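Local coordinates for protein Rab3 interacting molecule variant 2 (PDB 4TS6) that probably helps organise synaptic vesicle release at presynaptic active zones, as a RIM scaffold protein of which this is the C2A domain, at residues 45-53 against 73-84. Residues are numbered along the deposited sequence; the frame is centred on the assembly and turned at random.
Sequences NPYAKVFLL and PRWGQTFVYSGL
L52 and Y81 pack tightly at one end of this contact, a worked example of how the two sheets of a C2 beta-sandwich pack face to face. CB of L52 sits over one face of the phenol, 4.0 Å from the Y81 ring centroid and 16° off the ring normal, a CH-pi contact. With its CG anti to the backbone N (chi1 -179°), L52 runs on past the ring until CD2 meets CD1 of L84 tip to tip at 3.7 Å. At the ring's edge, V50 CG1 lies 3.5 Å from Y81 OH, a hydroxyl hydrogen-bonded to the carbonyl of S60. Losing the ring to an alanine at Y81 is likely to open a gap beneath L52 and leave the S60 carbonyl without this partner. The middle is looser: V50 CG2 comes no nearer than 4.2 Å to F79 CE2, and F79 is partly exposed. Packing tightens again where P46 and P73 cross at about a right angle, CG to CG 3.8 Å, while the W75 ring turns its edge to P46 O (NE1 to O 3.5 Å). Strands 46-53 and 74-81, from opposite sheets, run at 33° to each other; L94 of neighbouring strand 93-100 touches V50 and Y81, and L29 of strand 24-33 touches A48.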
# COMPACT_ATOMS: atom_id res chain seq x y z
N ASN A 45 10.08 -2.83 -11.26
CA ASN A 45 8.83 -2.39 -11.85
C ASN A 45 7.77 -2.55 -10.79
O ASN A 45 7.00 -3.53 -10.81
CB ASN A 45 8.46 -3.24 -13.06
CG ASN A 45 9.56 -3.29 -14.09
OD1 ASN A 45 9.95 -2.26 -14.65
ND2 ASN A 45 10.07 -4.49 -14.37
N PRO A 46 7.71 -1.60 -9.86
CA PRO A 46 6.92 -1.68 -8.63
C PRO A 46 5.42 -1.43 -8.80
O PRO A 46 5.02 -0.53 -9.53
CB PRO A 46 7.53 -0.56 -7.74
CG PRO A 46 8.77 -0.07 -8.46
CD PRO A 46 8.52 -0.37 -9.91
N TYR A 47 4.60 -2.23 -8.12
CA TYR A 47 3.18 -1.96 -7.93
C TYR A 47 2.86 -2.38 -6.53
O TYR A 47 3.63 -3.10 -5.89
CB TYR A 47 2.29 -2.74 -8.90
CG TYR A 47 2.36 -4.25 -8.76
CD1 TYR A 47 3.35 -4.98 -9.41
CD2 TYR A 47 1.43 -4.95 -8.00
CE1 TYR A 47 3.41 -6.38 -9.30
CE2 TYR A 47 1.48 -6.33 -7.88
CZ TYR A 47 2.47 -7.04 -8.52
OH TYR A 47 2.50 -8.43 -8.40
N ALA A 48 1.70 -1.94 -6.04
CA ALA A 48 1.34 -2.25 -4.67
C ALA A 48 0.01 -2.96 -4.63
O ALA A 48 -0.86 -2.73 -5.47
CB ALA A 48 1.31 -0.99 -3.82
N LYS A 49 -0.14 -3.85 -3.66
CA LYS A 49 -1.41 -4.48 -3.42
C LYS A 49 -1.85 -4.05 -2.03
O LYS A 49 -1.03 -3.92 -1.13
CB LYS A 49 -1.27 -6.00 -3.49
CG LYS A 49 -2.10 -6.65 -4.58
CD LYS A 49 -1.36 -7.75 -5.32
CE LYS A 49 -1.20 -9.02 -4.52
NZ LYS A 49 -0.77 -10.17 -5.39
N VAL A 50 -3.15 -3.83 -1.85
CA VAL A 50 -3.65 -3.41 -0.54
C VAL A 50 -4.80 -4.32 -0.16
O VAL A 50 -5.65 -4.62 -1.00
CB VAL A 50 -4.19 -1.98 -0.58
CG1 VAL A 50 -4.60 -1.50 0.82
CG2 VAL A 50 -3.15 -1.04 -1.17
N PHE A 51 -4.81 -4.78 1.09
CA PHE A 51 -5.94 -5.56 1.60
C PHE A 51 -6.40 -4.95 2.89
O PHE A 51 -5.58 -4.44 3.66
CB PHE A 51 -5.49 -6.99 1.91
CG PHE A 51 -5.42 -7.87 0.71
CD1 PHE A 51 -4.26 -7.93 -0.05
CD2 PHE A 51 -6.50 -8.64 0.34
CE1 PHE A 51 -4.20 -8.75 -1.18
CE2 PHE A 51 -6.45 -9.47 -0.77
CZ PHE A 51 -5.29 -9.52 -1.53
N LEU A 52 -7.71 -4.99 3.15
CA LEU A 52 -8.18 -4.61 4.49
C LEU A 52 -8.48 -5.88 5.24
O LEU A 52 -9.56 -6.46 5.09
CB LEU A 52 -9.44 -3.74 4.39
CG LEU A 52 -10.03 -3.25 5.72
CD1 LEU A 52 -9.01 -2.36 6.44
CD2 LEU A 52 -11.32 -2.51 5.47
N LEU A 53 -7.52 -6.34 6.05
CA LEU A 53 -7.61 -7.64 6.70
C LEU A 53 -8.57 -7.58 7.89
O LEU A 53 -8.74 -6.51 8.47
CB LEU A 53 -6.22 -8.10 7.16
CG LEU A 53 -5.15 -8.25 6.08
CD1 LEU A 53 -3.87 -8.75 6.72
CD2 LEU A 53 -5.63 -9.23 5.04
N PRO A 73 8.94 4.81 -7.51
CA PRO A 73 7.64 4.81 -8.20
C PRO A 73 6.68 5.84 -7.63
O PRO A 73 6.61 6.01 -6.41
CB PRO A 73 7.10 3.40 -7.90
CG PRO A 73 7.73 3.04 -6.55
CD PRO A 73 9.13 3.62 -6.66
N ARG A 74 5.94 6.53 -8.50
CA ARG A 74 4.85 7.39 -8.04
C ARG A 74 3.53 6.91 -8.64
O ARG A 74 3.43 6.69 -9.85
CB ARG A 74 5.11 8.85 -8.45
CG ARG A 74 6.47 9.38 -8.00
CD ARG A 74 6.65 10.87 -8.28
NE ARG A 74 5.64 11.68 -7.60
CZ ARG A 74 5.77 12.13 -6.36
NH1 ARG A 74 6.86 11.87 -5.66
NH2 ARG A 74 4.80 12.85 -5.81
N TRP A 75 2.52 6.72 -7.80
CA TRP A 75 1.23 6.25 -8.28
C TRP A 75 0.14 7.32 -8.17
O TRP A 75 -0.69 7.47 -9.08
CB TRP A 75 0.79 4.98 -7.55
CG TRP A 75 1.78 3.84 -7.62
CD1 TRP A 75 1.99 2.98 -8.67
CD2 TRP A 75 2.68 3.43 -6.58
NE1 TRP A 75 2.98 2.07 -8.35
CE2 TRP A 75 3.40 2.32 -7.06
CE3 TRP A 75 2.93 3.88 -5.28
CZ2 TRP A 75 4.38 1.66 -6.29
CZ3 TRP A 75 3.89 3.24 -4.52
CH2 TRP A 75 4.60 2.14 -5.02
N GLY A 76 0.14 8.06 -7.06
CA GLY A 76 -0.93 9.00 -6.77
C GLY A 76 -2.30 8.35 -6.82
O GLY A 76 -3.26 8.95 -7.30
N GLN A 77 -2.39 7.13 -6.30
CA GLN A 77 -3.59 6.30 -6.48
C GLN A 77 -4.42 6.19 -5.20
O GLN A 77 -3.90 5.82 -4.15
CB GLN A 77 -3.16 4.89 -6.90
CG GLN A 77 -4.24 4.08 -7.58
CD GLN A 77 -3.84 3.60 -8.98
OE1 GLN A 77 -2.65 3.43 -9.31
NE2 GLN A 77 -4.85 3.36 -9.81
N THR A 78 -5.71 6.50 -5.31
CA THR A 78 -6.61 6.47 -4.14
C THR A 78 -7.56 5.28 -4.22
O THR A 78 -8.11 4.98 -5.28
CB THR A 78 -7.40 7.78 -4.02
OG1 THR A 78 -6.49 8.84 -3.70
CG2 THR A 78 -8.47 7.69 -2.93
N PHE A 79 -7.71 4.57 -3.11
CA PHE A 79 -8.64 3.45 -3.03
C PHE A 79 -9.64 3.73 -1.93
O PHE A 79 -9.33 4.42 -0.96
CB PHE A 79 -7.90 2.14 -2.74
CG PHE A 79 -6.86 1.79 -3.77
CD1 PHE A 79 -7.22 1.54 -5.09
CD2 PHE A 79 -5.52 1.68 -3.42
CE1 PHE A 79 -6.26 1.20 -6.05
CE2 PHE A 79 -4.56 1.34 -4.36
CZ PHE A 79 -4.93 1.10 -5.68
N VAL A 80 -10.85 3.19 -2.06
CA VAL A 80 -11.89 3.44 -1.07
C VAL A 80 -12.45 2.12 -0.56
O VAL A 80 -12.70 1.20 -1.34
CB VAL A 80 -13.03 4.30 -1.67
CG1 VAL A 80 -14.16 4.45 -0.67
CG2 VAL A 80 -12.51 5.66 -2.07
N TYR A 81 -12.60 2.00 0.76
CA TYR A 81 -13.26 0.85 1.37
C TYR A 81 -14.54 1.34 2.01
O TYR A 81 -14.50 2.20 2.87
CB TYR A 81 -12.37 0.24 2.45
CG TYR A 81 -11.18 -0.51 1.89
CD1 TYR A 81 -11.33 -1.79 1.36
CD2 TYR A 81 -9.92 0.06 1.88
CE1 TYR A 81 -10.25 -2.49 0.84
CE2 TYR A 81 -8.81 -0.64 1.36
CZ TYR A 81 -9.00 -1.91 0.84
OH TYR A 81 -7.93 -2.62 0.32
N SER A 82 -15.68 0.77 1.61
CA SER A 82 -16.99 1.28 2.01
C SER A 82 -17.66 0.44 3.10
O SER A 82 -17.21 -0.65 3.44
CB SER A 82 -17.89 1.35 0.78
OG SER A 82 -17.28 2.11 -0.24
N GLY A 83 -18.76 0.97 3.65
CA GLY A 83 -19.54 0.22 4.63
C GLY A 83 -18.87 0.05 5.98
O GLY A 83 -19.05 -0.98 6.64
N LEU A 84 -18.14 1.07 6.42
CA LEU A 84 -17.35 0.98 7.66
C LEU A 84 -17.63 2.13 8.63
O LEU A 84 -17.48 3.29 8.27
CB LEU A 84 -15.86 0.98 7.31
CG LEU A 84 -15.38 -0.24 6.52
CD1 LEU A 84 -14.01 -0.01 5.89
CD2 LEU A 84 -15.36 -1.47 7.42